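Long-range contacts in EST1E (Clostridium proteoclasticum, PDB 2WTM), which hydrolyses esters of ferulic acid as a promiscuous feruloyl esterase, probably through the serine-based chemistry common to alpha/beta-hydrolases: residues G2-D7 with A15-P20; C30-G35 with V57-A62; D9-N14 with D63-G68; D101-G106 with I125-P130; E42-A47 with T227-H232. All blocks are in the same frame, centred on the assembly; numbering follows the deposited sequence.

Interaction 1: G2-D7 with A15-P20; sequences GAMYID and AYLDMP
Gly2 and Leu17 exchange two backbone hydrogen bonds, Gly2 N to Leu17 O and Leu17 N to Gly2 O, each 2.8 Å long. Met4 and Ala15 repeat the pattern two residues further on, with Met4 N to Ala15 O and Ala15 N to Met4 O both at 2.9 Å. Between them Ala3 and Tyr16 form a non-hydrogen-bonded pair, where Ala3 CA lies 3.2 Å from Ala15 O in a CA-H...O contact. This is the open end of the antiparallel beta hairpin made by strands 3-8 and 11-18, the first of which is an outermost strand of the central sheet within this chain. On the face that carries Met4 and Ala15, the Met4 chain runs out to CG and SD and then bends at chi3 (61°), which turns its methyl CE back onto Leu17 CB at 3.7 Å. Ala15 CB touches both Met4 CG and Ile6 CD1, 4.1 Å from each. Tyr92 of helix 79-93 packs on Met4 and Ile6 over this same face. On the other face, Ala3 CB rests obliquely against the Tyr16 ring, 3.9 Å from CD1, while the Tyr16 hydroxyl is hydrogen-bonded to Lys69 NZ.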
# COMPACT_ATOMS: atom_id res chain seq x y z
N GLY A 2 19.91 -22.38 0.84
CA GLY A 2 20.80 -21.29 0.38
C GLY A 2 20.26 -19.91 0.73
O GLY A 2 19.11 -19.78 1.10
N ALA A 3 21.11 -18.89 0.61
CA ALA A 3 20.68 -17.49 0.62
C ALA A 3 20.60 -16.99 -0.80
O ALA A 3 21.33 -17.44 -1.66
CB ALA A 3 21.64 -16.64 1.42
N MET A 4 19.72 -16.05 -1.08
CA MET A 4 19.51 -15.57 -2.41
C MET A 4 18.93 -14.16 -2.29
O MET A 4 18.59 -13.80 -1.17
CB MET A 4 18.48 -16.43 -3.11
CG MET A 4 17.04 -16.13 -2.59
SD MET A 4 15.71 -17.18 -3.15
CE MET A 4 16.37 -18.68 -2.46
N TYR A 5 18.94 -13.41 -3.39
CA TYR A 5 18.22 -12.14 -3.48
C TYR A 5 17.02 -12.31 -4.41
O TYR A 5 17.15 -12.82 -5.55
CB TYR A 5 19.15 -11.01 -3.95
CG TYR A 5 19.98 -10.44 -2.82
CD1 TYR A 5 19.38 -9.64 -1.84
CD2 TYR A 5 21.35 -10.72 -2.67
CE1 TYR A 5 20.08 -9.12 -0.79
CE2 TYR A 5 22.07 -10.22 -1.61
CZ TYR A 5 21.44 -9.39 -0.65
OH TYR A 5 22.12 -8.87 0.42
N ILE A 6 15.85 -11.86 -3.95
CA ILE A 6 14.64 -11.78 -4.75
C ILE A 6 14.45 -10.33 -5.15
O ILE A 6 14.34 -9.47 -4.28
CB ILE A 6 13.45 -12.30 -3.94
CG1 ILE A 6 13.60 -13.80 -3.67
CG2 ILE A 6 12.15 -12.16 -4.71
CD1 ILE A 6 12.62 -14.34 -2.70
N ASP A 7 14.45 -10.06 -6.44
CA ASP A 7 14.29 -8.68 -6.90
C ASP A 7 12.87 -8.24 -6.69
O ASP A 7 11.94 -8.99 -6.95
CB ASP A 7 14.60 -8.53 -8.37
CG ASP A 7 16.08 -8.64 -8.68
OD1 ASP A 7 16.90 -7.94 -8.06
OD2 ASP A 7 16.41 -9.45 -9.59
N ALA A 15 16.92 -13.38 1.14
CA ALA A 15 16.06 -14.48 1.60
C ALA A 15 16.83 -15.77 1.78
O ALA A 15 17.85 -15.98 1.10
CB ALA A 15 14.98 -14.68 0.63
N TYR A 16 16.31 -16.64 2.64
CA TYR A 16 16.98 -17.91 2.95
C TYR A 16 15.98 -18.99 2.61
O TYR A 16 14.87 -19.00 3.18
CB TYR A 16 17.34 -18.03 4.46
CG TYR A 16 18.23 -16.88 4.94
CD1 TYR A 16 19.62 -16.94 4.77
CD2 TYR A 16 17.70 -15.78 5.55
CE1 TYR A 16 20.42 -15.91 5.21
CE2 TYR A 16 18.49 -14.74 5.98
CZ TYR A 16 19.86 -14.80 5.79
OH TYR A 16 20.66 -13.80 6.26
N LEU A 17 16.35 -19.93 1.73
CA LEU A 17 15.53 -21.08 1.45
C LEU A 17 16.15 -22.27 2.19
O LEU A 17 17.35 -22.58 1.98
CB LEU A 17 15.52 -21.35 -0.05
CG LEU A 17 14.77 -22.59 -0.52
CD1 LEU A 17 13.29 -22.63 -0.12
CD2 LEU A 17 14.93 -22.68 -2.07
N ASP A 18 15.36 -22.90 3.05
CA ASP A 18 15.81 -24.11 3.77
C ASP A 18 14.89 -25.22 3.47
O ASP A 18 13.66 -25.11 3.57
CB ASP A 18 15.86 -23.88 5.25
CG ASP A 18 16.98 -22.97 5.66
OD1 ASP A 18 18.15 -23.45 5.88
OD2 ASP A 18 16.72 -21.76 5.74
N MET A 19 15.49 -26.36 3.09
CA MET A 19 14.73 -27.53 2.68
C MET A 19 14.66 -28.56 3.81
O MET A 19 15.51 -28.56 4.68
CB MET A 19 15.38 -28.19 1.48
CG MET A 19 15.44 -27.30 0.22
SD MET A 19 13.85 -26.82 -0.49
CE MET A 19 13.04 -28.28 -0.88
N PRO A 20 13.64 -29.41 3.78
CA PRO A 20 13.65 -30.52 4.75
C PRO A 20 14.86 -31.39 4.47
O PRO A 20 15.33 -31.40 3.34
CB PRO A 20 12.35 -31.25 4.48
CG PRO A 20 11.50 -30.30 3.82
CD PRO A 20 12.42 -29.41 3.00
O HOH W 1 19.43 -20.88 4.08

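Interaction 2: C30-G35 with V57-A62; sequences CIIIHG and VATLRA
Cys30 and Ile32 pair with the strand beside them through four backbone hydrogen bonds: Cys30 N to Ala58 O (2.8 Å), Leu60 N to Cys30 O (2.9 Å), Ile32 N to Leu60 O (2.9 Å) and a longer one from Ala62 N to Ile32 O (3.3 Å). Thus residues 30 and 32 use both their N-H and C=O groups toward this neighbour, whereas Ile31 turns its own to Tyr103 and Ala105 of strand 99-107. The parallel pairing of strands 27-33 and 58-62, joined through helix 43-54, is a beta-alpha-beta crossover of the alpha/beta-hydrolase sheet. On the face toward that helix, Ile32 and the first carbons of Arg61 run alongside each other, with Ile32 CB 4.0 Å from Arg61 CG. Ile32 CD1 also reaches Thr59 CG2, at 4.0 Å. Beyond its CG the Arg61 chain bends at chi3 (-70°) and leads away to a salt bridge with Asp18 and a hydrogen bond to Ser40 O. Past the strand end, His34 CD2 comes to 3.4 Å from Ala62 O. That imidazole is held by two hydrogen bonds, ND1 to Gly35 O at 2.8 Å in the ring plane and NE2 with Met64 N.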
# COMPACT_ATOMS: atom_id res chain seq x y z
N CYS A 30 6.74 -22.73 3.60
CA CYS A 30 6.23 -21.64 4.45
C CYS A 30 7.10 -20.43 4.31
O CYS A 30 8.30 -20.46 4.56
CB CYS A 30 6.10 -22.03 5.87
SG CYS A 30 5.27 -20.88 6.96
N ILE A 31 6.49 -19.29 3.92
CA ILE A 31 7.10 -17.99 3.92
C ILE A 31 7.06 -17.43 5.36
O ILE A 31 6.01 -17.45 6.02
CB ILE A 31 6.40 -17.05 2.94
CG1 ILE A 31 6.57 -17.56 1.49
CG2 ILE A 31 7.01 -15.65 2.98
CD1 ILE A 31 5.60 -16.94 0.48
N ILE A 32 8.18 -16.92 5.84
CA ILE A 32 8.31 -16.43 7.23
C ILE A 32 8.80 -15.00 7.19
O ILE A 32 9.88 -14.71 6.65
CB ILE A 32 9.35 -17.27 8.06
CG1 ILE A 32 8.91 -18.74 8.01
CG2 ILE A 32 9.33 -16.81 9.49
CD1 ILE A 32 9.92 -19.67 8.74
N ILE A 33 8.06 -14.11 7.82
CA ILE A 33 8.34 -12.68 7.85
C ILE A 33 8.58 -12.16 9.28
O ILE A 33 7.75 -12.31 10.17
CB ILE A 33 7.21 -11.85 7.21
CG1 ILE A 33 6.80 -12.40 5.83
CG2 ILE A 33 7.58 -10.38 7.17
CD1 ILE A 33 7.88 -12.40 4.80
N HIS A 34 9.76 -11.57 9.50
CA HIS A 34 10.13 -11.02 10.78
C HIS A 34 9.42 -9.69 11.11
O HIS A 34 8.65 -9.17 10.28
CB HIS A 34 11.63 -10.74 10.70
CG HIS A 34 11.98 -9.78 9.64
ND1 HIS A 34 11.83 -8.41 9.84
CD2 HIS A 34 12.42 -9.93 8.38
CE1 HIS A 34 12.14 -7.79 8.71
NE2 HIS A 34 12.50 -8.68 7.81
N GLY A 35 9.74 -9.14 12.29
CA GLY A 35 9.13 -7.89 12.72
C GLY A 35 9.95 -6.63 12.50
O GLY A 35 10.99 -6.61 11.81
N VAL A 57 8.56 -29.33 5.84
CA VAL A 57 8.13 -28.05 5.20
C VAL A 57 9.37 -27.22 4.94
O VAL A 57 10.10 -26.84 5.84
CB VAL A 57 7.05 -27.34 6.13
CG1 VAL A 57 6.63 -25.95 5.56
CG2 VAL A 57 5.81 -28.18 6.27
N ALA A 58 9.55 -26.92 3.66
CA ALA A 58 10.62 -25.98 3.27
C ALA A 58 10.19 -24.60 3.79
O ALA A 58 9.03 -24.33 4.03
CB ALA A 58 10.75 -25.96 1.83
N THR A 59 11.18 -23.74 3.97
CA THR A 59 10.91 -22.39 4.50
C THR A 59 11.62 -21.37 3.66
O THR A 59 12.74 -21.60 3.16
CB THR A 59 11.34 -22.27 5.95
OG1 THR A 59 12.74 -22.66 6.11
CG2 THR A 59 10.39 -23.12 6.84
N LEU A 60 10.98 -20.20 3.54
CA LEU A 60 11.60 -19.08 2.84
C LEU A 60 11.45 -17.93 3.78
O LEU A 60 10.36 -17.33 3.93
CB LEU A 60 10.96 -18.83 1.47
CG LEU A 60 11.50 -17.76 0.50
CD1 LEU A 60 12.98 -18.08 0.18
CD2 LEU A 60 10.67 -17.75 -0.71
N ARG A 61 12.54 -17.64 4.49
CA ARG A 61 12.65 -16.50 5.34
C ARG A 61 13.07 -15.31 4.50
O ARG A 61 14.09 -15.38 3.81
CB ARG A 61 13.65 -16.72 6.49
CG ARG A 61 13.30 -17.80 7.52
CD ARG A 61 14.46 -18.10 8.42
NE ARG A 61 15.52 -18.80 7.69
CZ ARG A 61 16.79 -18.78 8.03
NH1 ARG A 61 17.17 -18.02 9.01
NH2 ARG A 61 17.70 -19.54 7.40
N ALA A 62 12.33 -14.18 4.53
CA ALA A 62 12.69 -13.02 3.70
C ALA A 62 12.84 -11.80 4.58
O ALA A 62 11.95 -11.52 5.44
CB ALA A 62 11.53 -12.77 2.69

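Interaction 3: D9-N14 with D63-G68; sequences DGIKLN and DMYGHG
Ile11 lays its CD1 methyl obliquely against the Tyr65 ring, 3.6 Å from CE1, and its CG1 follows at 4.0 Å from the same carbon. The isoleucine chain lies crosswise to the tyrosine. The Tyr65 ring swings out opposite the backbone N (chi1 -176°), away from the loop and toward strand 11-18. Two residues along, Leu13 turns its CD2 branch to the backbone of the loop, 3.7 Å from Asp63 O. The polar part of the contact belongs to Asn14 and Asp63, whose side chains run alongside one another in the same direction. Their backbones are tied by Asp63 N to Asn14 O at 2.9 Å, a nearly straight bond of 168° at the hydrogen. Asn14 ND2 then donates to Asp63 OD2 at 3.0 Å. The carboxylate oxygen lies close to the amide plane of Asn14, but the donor approaches from above the carboxylate plane, the two planes being turned 40° apart. Asp63 OD2 also accepts from Lys69 N and its OD1 is bonded to Ser40 OG, so both oxygens of this buried carboxylate are engaged. Within the loop, residues Met64 to His67 form a type II beta turn, and His67 ND1 bonds to Tyr65 O at 2.8 Å, pinning the ring against the turn. The contact thus fastens strand 11-18 to the loop that leaves strand 58-62 and leads to helix 79-93, from which Trp82, Asn85 and Ile86 pack on Met64, while Asp9 of the second subunit packs against Ile11.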
# COMPACT_ATOMS: atom_id res chain seq x y z
N ASP A 9 11.41 -4.89 -8.07
CA ASP A 9 11.70 -3.69 -8.82
C ASP A 9 13.05 -3.20 -8.39
O ASP A 9 14.03 -3.99 -8.51
CB ASP A 9 10.62 -2.61 -8.66
CG ASP A 9 9.31 -3.03 -9.23
OD1 ASP A 9 9.21 -3.93 -10.05
OD2 ASP A 9 8.31 -2.46 -8.77
N GLY A 10 13.22 -1.99 -7.93
CA GLY A 10 14.62 -1.57 -7.61
C GLY A 10 15.27 -2.11 -6.33
O GLY A 10 16.41 -1.74 -5.99
N ILE A 11 14.61 -3.00 -5.62
CA ILE A 11 15.01 -3.35 -4.27
C ILE A 11 15.31 -4.85 -4.23
O ILE A 11 14.43 -5.67 -4.48
CB ILE A 11 13.85 -3.00 -3.30
CG1 ILE A 11 13.63 -1.48 -3.27
CG2 ILE A 11 13.97 -3.59 -1.93
CD1 ILE A 11 14.70 -0.70 -2.57
N LYS A 12 16.52 -5.21 -3.83
CA LYS A 12 16.83 -6.59 -3.62
C LYS A 12 16.45 -7.04 -2.19
O LYS A 12 16.89 -6.47 -1.20
CB LYS A 12 18.35 -6.76 -3.80
CG LYS A 12 18.78 -6.57 -5.23
CD LYS A 12 20.25 -7.08 -5.51
CE LYS A 12 20.55 -7.18 -7.01
NZ LYS A 12 19.59 -8.04 -7.82
N LEU A 13 15.68 -8.13 -2.12
CA LEU A 13 15.26 -8.74 -0.85
C LEU A 13 16.11 -9.99 -0.55
O LEU A 13 16.11 -10.97 -1.30
CB LEU A 13 13.75 -9.11 -0.93
CG LEU A 13 12.81 -7.95 -1.30
CD1 LEU A 13 11.51 -8.59 -1.54
CD2 LEU A 13 12.83 -6.94 -0.23
N ASN A 14 16.85 -9.90 0.53
CA ASN A 14 17.62 -11.05 1.02
C ASN A 14 16.65 -12.16 1.48
O ASN A 14 15.76 -11.90 2.27
CB ASN A 14 18.45 -10.66 2.17
CG ASN A 14 19.34 -11.81 2.68
OD1 ASN A 14 20.14 -12.40 1.90
ND2 ASN A 14 19.21 -12.13 3.97
N ASP A 63 13.93 -11.07 4.39
CA ASP A 63 14.17 -9.81 5.03
C ASP A 63 13.39 -8.74 4.20
O ASP A 63 13.51 -8.65 2.97
CB ASP A 63 15.66 -9.44 5.01
CG ASP A 63 16.47 -10.26 5.98
OD1 ASP A 63 15.88 -10.78 6.95
OD2 ASP A 63 17.73 -10.29 5.75
N MET A 64 12.56 -7.98 4.88
CA MET A 64 11.76 -6.96 4.24
C MET A 64 12.53 -5.69 4.01
O MET A 64 13.62 -5.47 4.48
CB MET A 64 10.52 -6.69 5.13
CG MET A 64 9.67 -7.98 5.41
SD MET A 64 8.74 -8.41 3.93
CE MET A 64 9.84 -9.57 3.06
N TYR A 65 11.92 -4.78 3.25
CA TYR A 65 12.53 -3.46 2.91
C TYR A 65 13.14 -2.87 4.16
O TYR A 65 12.51 -2.75 5.22
CB TYR A 65 11.42 -2.51 2.38
CG TYR A 65 11.95 -1.17 1.92
CD1 TYR A 65 11.97 -0.86 0.53
CD2 TYR A 65 12.36 -0.21 2.79
CE1 TYR A 65 12.44 0.39 0.06
CE2 TYR A 65 12.83 1.05 2.34
CZ TYR A 65 12.89 1.30 0.99
OH TYR A 65 13.26 2.51 0.50
N GLY A 66 14.40 -2.46 4.05
CA GLY A 66 15.03 -1.71 5.13
C GLY A 66 15.45 -2.50 6.36
O GLY A 66 15.79 -1.89 7.38
N HIS A 67 15.44 -3.85 6.23
CA HIS A 67 15.67 -4.76 7.33
C HIS A 67 16.66 -5.79 6.91
O HIS A 67 16.83 -6.13 5.73
CB HIS A 67 14.37 -5.42 7.74
CG HIS A 67 13.49 -4.49 8.53
ND1 HIS A 67 12.85 -3.39 7.96
CD2 HIS A 67 13.17 -4.47 9.84
CE1 HIS A 67 12.19 -2.75 8.90
NE2 HIS A 67 12.34 -3.40 10.05
N GLY A 68 17.40 -6.25 7.93
CA GLY A 68 18.29 -7.37 7.68
C GLY A 68 19.26 -7.05 6.57
O GLY A 68 19.83 -5.95 6.57

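Interaction 4: D101-G106 with I125-P130; sequences DIYMAG and IKALIP
Lys126 has CG anti to its backbone N (chi1 -178°) and stays extended until a bend at chi4 (-57°), a course that carries it along the Tyr103 side chain to the phenol oxygen. There Lys126 NZ donates to Tyr103 OH at 2.9 Å. On the way Lys126 CB passes over one face of the ring, 4.2 Å from the Tyr103 centroid, a CH-pi contact, while the methyl of Ala127 meets the ring edge in its plane, CB lying 3.6 Å from Tyr103 CD1. Asp101 crosses the lysine chain, its CG 3.4 Å from Lys126 CD, with the charged ends too far apart for a salt bridge. Strands 99-107 and 125-131 run parallel here, bonded by Lys126 N to Ile102 O (2.9 Å), Met104 N to Ala127 O (3.3 Å), Ile129 N to Met104 O (2.8 Å) and Gly106 N to Ile129 O. With helix 109-120 they form a beta-alpha-beta unit, and Gly106 opens the apparent GxSxG nucleophile elbow. Met104 stretches across Ile125 at about a right angle, CE 3.7 Å from Ile125 CD1. Since NZ also bonds to Gln248 O near the chain's C-terminal end, the ammonium group is shared between a hydroxyl and a carbonyl, and the carboxylate of Asp101 nearby would probably favour its positive charge.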
# COMPACT_ATOMS: atom_id res chain seq x y z
N ASP A 101 2.00 -26.88 -1.58
CA ASP A 101 1.20 -25.80 -1.01
C ASP A 101 2.12 -24.73 -0.37
O ASP A 101 3.20 -25.02 0.14
CB ASP A 101 0.27 -26.34 0.04
CG ASP A 101 -0.64 -27.44 -0.47
OD1 ASP A 101 -1.44 -27.14 -1.40
OD2 ASP A 101 -0.58 -28.56 0.09
N ILE A 102 1.61 -23.46 -0.31
CA ILE A 102 2.38 -22.38 0.31
C ILE A 102 1.65 -21.92 1.57
O ILE A 102 0.41 -21.83 1.56
CB ILE A 102 2.56 -21.19 -0.67
CG1 ILE A 102 3.24 -21.72 -1.96
CG2 ILE A 102 3.31 -20.02 -0.04
CD1 ILE A 102 3.35 -20.69 -3.04
N TYR A 103 2.40 -21.69 2.64
CA TYR A 103 1.87 -21.22 3.90
C TYR A 103 2.55 -19.91 4.26
O TYR A 103 3.56 -19.59 3.70
CB TYR A 103 2.17 -22.22 4.98
CG TYR A 103 1.48 -23.56 4.78
CD1 TYR A 103 0.27 -23.82 5.40
CD2 TYR A 103 2.06 -24.58 4.03
CE1 TYR A 103 -0.37 -25.06 5.24
CE2 TYR A 103 1.41 -25.83 3.88
CZ TYR A 103 0.21 -26.04 4.48
OH TYR A 103 -0.49 -27.26 4.40
N MET A 104 2.01 -19.17 5.22
CA MET A 104 2.66 -17.99 5.73
C MET A 104 2.71 -17.99 7.24
O MET A 104 1.78 -18.37 7.94
CB MET A 104 1.98 -16.70 5.30
CG MET A 104 2.12 -16.36 3.86
SD MET A 104 1.17 -14.81 3.50
CE MET A 104 1.64 -14.52 1.85
N ALA A 105 3.81 -17.43 7.75
CA ALA A 105 4.00 -17.21 9.23
C ALA A 105 4.82 -15.91 9.39
O ALA A 105 5.56 -15.52 8.50
CB ALA A 105 4.79 -18.40 9.90
N GLY A 106 4.61 -15.21 10.49
CA GLY A 106 5.32 -13.96 10.75
C GLY A 106 5.22 -13.54 12.17
O GLY A 106 4.23 -13.86 12.78
N ILE A 125 -2.61 -19.22 -0.27
CA ILE A 125 -2.02 -19.49 1.05
C ILE A 125 -2.91 -20.42 1.83
O ILE A 125 -4.02 -20.06 2.21
CB ILE A 125 -1.77 -18.17 1.85
CG1 ILE A 125 -0.96 -17.17 1.00
CG2 ILE A 125 -1.19 -18.49 3.21
CD1 ILE A 125 0.39 -17.78 0.59
N LYS A 126 -2.39 -21.62 2.14
CA LYS A 126 -3.23 -22.67 2.64
C LYS A 126 -3.59 -22.58 4.13
O LYS A 126 -4.64 -23.03 4.59
CB LYS A 126 -2.54 -23.99 2.33
CG LYS A 126 -3.34 -25.25 2.78
CD LYS A 126 -2.68 -26.46 2.07
CE LYS A 126 -3.33 -27.85 2.44
NZ LYS A 126 -3.26 -28.01 3.84
N ALA A 127 -2.67 -22.04 4.92
CA ALA A 127 -2.88 -21.71 6.31
C ALA A 127 -1.92 -20.59 6.74
O ALA A 127 -0.96 -20.33 6.01
CB ALA A 127 -2.70 -22.95 7.22
N LEU A 128 -2.16 -20.02 7.92
CA LEU A 128 -1.55 -18.74 8.32
C LEU A 128 -1.21 -18.83 9.78
O LEU A 128 -2.03 -19.25 10.62
CB LEU A 128 -2.59 -17.63 8.10
CG LEU A 128 -2.19 -16.30 8.65
CD1 LEU A 128 -1.03 -15.69 7.96
CD2 LEU A 128 -3.39 -15.42 8.52
N ILE A 129 -0.01 -18.40 10.11
CA ILE A 129 0.50 -18.37 11.49
C ILE A 129 1.02 -17.01 11.94
O ILE A 129 2.21 -16.74 11.82
CB ILE A 129 1.60 -19.43 11.68
CG1 ILE A 129 1.08 -20.77 11.16
CG2 ILE A 129 1.92 -19.53 13.17
CD1 ILE A 129 2.12 -21.85 11.19
N PRO A 130 0.15 -16.16 12.49
CA PRO A 130 0.65 -14.90 13.05
C PRO A 130 1.15 -15.12 14.47
O PRO A 130 0.37 -15.42 15.36
CB PRO A 130 -0.59 -14.00 12.97
CG PRO A 130 -1.54 -14.71 12.11
CD PRO A 130 -1.30 -16.16 12.45

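Interaction 5: E42-A47 with T227-H232; sequences ERHIVA and THCYDH. With PO4 (phosphate ion), chain E.
The loop of the probable catalytic histidine, His228, is met here by the start of helix 43-54. Arg43 sets CG opposite its backbone N (chi1 172°) and runs extended to NE, bringing the guanidinium to the loop backbone. Arg43 NH2 donates to Tyr230 O at 2.9 Å, in the guanidinium plane. Arg43 NH1 adds two weak bonds, to Cys229 O at 3.1 Å and to Tyr230 O at 3.3 Å, so two successive carbonyls are gripped along one edge. The His44 ring presents a face to Cys229 CB, and Cys229 SG sits obliquely 3.8 Å from His44 CE1. His44 CB meets the edge of the Tyr230 ring, 4.3 Å from CD2. The loop holds a type I turn, Thr227 to Tyr230, and an Asp231 N bond to Thr227 OG1 at 3.0 Å. His228 NE2 donates to phosphate O3 at 2.7 Å; this ion, probably from the crystallisation liquor, also bonds to Ser108 OG and to the backbone N of Phe36 and Gln109, while His228 ND1 pairs with Asp200. Helix 234-249 follows the loop, its Leu234 touching Arg43 and its Val237 touching Tyr230, and His107 of strand 99-107 packs on Cys229.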
# COMPACT_ATOMS: atom_id res chain seq x y z
N GLU A 42 16.93 -13.95 13.54
CA GLU A 42 16.56 -13.87 14.95
C GLU A 42 16.21 -15.22 15.57
O GLU A 42 15.61 -16.07 14.93
CB GLU A 42 15.38 -12.90 15.15
CG GLU A 42 15.74 -11.41 14.90
CD GLU A 42 14.56 -10.51 15.17
OE1 GLU A 42 14.36 -10.18 16.38
OE2 GLU A 42 13.73 -10.38 14.27
N ARG A 43 16.56 -15.40 16.84
CA ARG A 43 16.30 -16.65 17.52
C ARG A 43 14.92 -17.25 17.30
O ARG A 43 14.78 -18.44 17.02
CB ARG A 43 16.49 -16.42 19.04
CG ARG A 43 16.08 -17.55 20.00
CD ARG A 43 16.32 -17.05 21.48
NE ARG A 43 15.58 -17.75 22.52
CZ ARG A 43 14.36 -17.41 22.95
NH1 ARG A 43 13.65 -16.41 22.41
NH2 ARG A 43 13.84 -18.13 23.91
N HIS A 44 13.87 -16.44 17.51
CA HIS A 44 12.52 -16.97 17.43
C HIS A 44 12.14 -17.36 16.00
O HIS A 44 11.35 -18.30 15.78
CB HIS A 44 11.52 -16.00 18.08
CG HIS A 44 11.58 -14.61 17.52
ND1 HIS A 44 12.60 -13.74 17.82
CD2 HIS A 44 10.74 -13.95 16.68
CE1 HIS A 44 12.38 -12.60 17.17
NE2 HIS A 44 11.27 -12.72 16.47
N ILE A 45 12.67 -16.61 15.02
CA ILE A 45 12.46 -16.88 13.59
C ILE A 45 13.10 -18.22 13.17
O ILE A 45 12.46 -19.07 12.54
CB ILE A 45 12.96 -15.75 12.68
CG1 ILE A 45 12.29 -14.41 13.03
CG2 ILE A 45 12.84 -16.13 11.20
CD1 ILE A 45 10.79 -14.42 12.79
N VAL A 46 14.37 -18.36 13.56
CA VAL A 46 15.09 -19.58 13.27
C VAL A 46 14.48 -20.79 13.94
O VAL A 46 14.45 -21.87 13.35
CB VAL A 46 16.59 -19.39 13.63
CG1 VAL A 46 17.32 -20.74 13.55
CG2 VAL A 46 17.21 -18.35 12.67
N ALA A 47 14.01 -20.64 15.17
CA ALA A 47 13.32 -21.73 15.88
C ALA A 47 12.09 -22.22 15.16
O ALA A 47 11.90 -23.42 14.95
CB ALA A 47 13.03 -21.33 17.32
N THR A 227 6.91 -13.43 27.06
CA THR A 227 7.22 -12.12 26.56
C THR A 227 6.97 -12.06 25.03
O THR A 227 6.54 -13.01 24.37
CB THR A 227 8.68 -11.79 26.89
OG1 THR A 227 9.55 -12.65 26.16
CG2 THR A 227 8.95 -12.01 28.41
N HIS A 228 7.22 -10.89 24.52
CA HIS A 228 6.99 -10.64 23.08
C HIS A 228 7.75 -11.60 22.17
O HIS A 228 7.21 -11.99 21.14
CB HIS A 228 7.39 -9.21 22.77
CG HIS A 228 7.01 -8.75 21.39
ND1 HIS A 228 5.75 -8.92 20.86
CD2 HIS A 228 7.75 -8.13 20.43
CE1 HIS A 228 5.73 -8.44 19.62
NE2 HIS A 228 6.93 -7.96 19.34
N CYS A 229 9.00 -11.89 22.51
CA CYS A 229 9.83 -12.82 21.71
C CYS A 229 10.04 -14.16 22.38
O CYS A 229 10.97 -14.91 22.04
CB CYS A 229 11.18 -12.22 21.36
SG CYS A 229 11.16 -10.77 20.32
N TYR A 230 9.17 -14.48 23.34
CA TYR A 230 9.15 -15.80 23.96
C TYR A 230 10.47 -16.14 24.70
O TYR A 230 11.12 -17.18 24.45
CB TYR A 230 8.72 -16.87 22.96
CG TYR A 230 7.75 -16.38 21.92
CD1 TYR A 230 6.47 -15.97 22.28
CD2 TYR A 230 8.08 -16.32 20.59
CE1 TYR A 230 5.55 -15.56 21.32
CE2 TYR A 230 7.17 -15.91 19.63
CZ TYR A 230 5.93 -15.50 20.01
OH TYR A 230 4.96 -15.07 19.12
N ASP A 231 10.85 -15.25 25.60
CA ASP A 231 12.13 -15.38 26.32
C ASP A 231 12.04 -16.63 27.20
O ASP A 231 13.05 -17.34 27.37
CB ASP A 231 12.39 -14.18 27.19
CG ASP A 231 12.64 -12.91 26.43
OD1 ASP A 231 13.01 -12.94 25.26
OD2 ASP A 231 12.55 -11.85 27.08
N HIS A 232 10.86 -16.93 27.76
CA HIS A 232 10.74 -18.04 28.72
C HIS A 232 10.37 -19.39 28.15
O HIS A 232 10.81 -20.45 28.65
CB HIS A 232 9.71 -17.74 29.81
CG HIS A 232 9.80 -16.36 30.38
ND1 HIS A 232 8.68 -15.63 30.72
CD2 HIS A 232 10.86 -15.57 30.68
CE1 HIS A 232 9.04 -14.46 31.19
NE2 HIS A 232 10.36 -14.39 31.16
P PO4 E . 8.40 -6.00 16.31
O1 PO4 E . 9.39 -7.16 16.30
O2 PO4 E . 9.33 -4.83 16.55
O3 PO4 E . 7.54 -6.07 17.56
O4 PO4 E . 7.48 -5.90 15.07

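In the fold
Interactions 1, 2 and 4 follow one another across the central sheet. Interactions 1 and 2 have centres about 9 Å apart and are joined by Tyr16 N to Arg61 O (2.8 Å); interactions 2 and 4 are equally spaced and joined by Ile33 N to Ala105 O (2.9 Å). Interaction 3 continues the hairpin of interaction 1 and meets interaction 2 where Ile33 CG2 packs on Met64 CG at 3.6 Å. Interaction 5 stands beside the sheet, with Ile45 packing on Ile32 and Arg61 of interaction 2. It contains His228, the probable triad histidine, whose presumed partner Ser108 lies just beyond Gly106 of interaction 4; the nearest atoms of interactions 4 and 5 are about 6 Å apart.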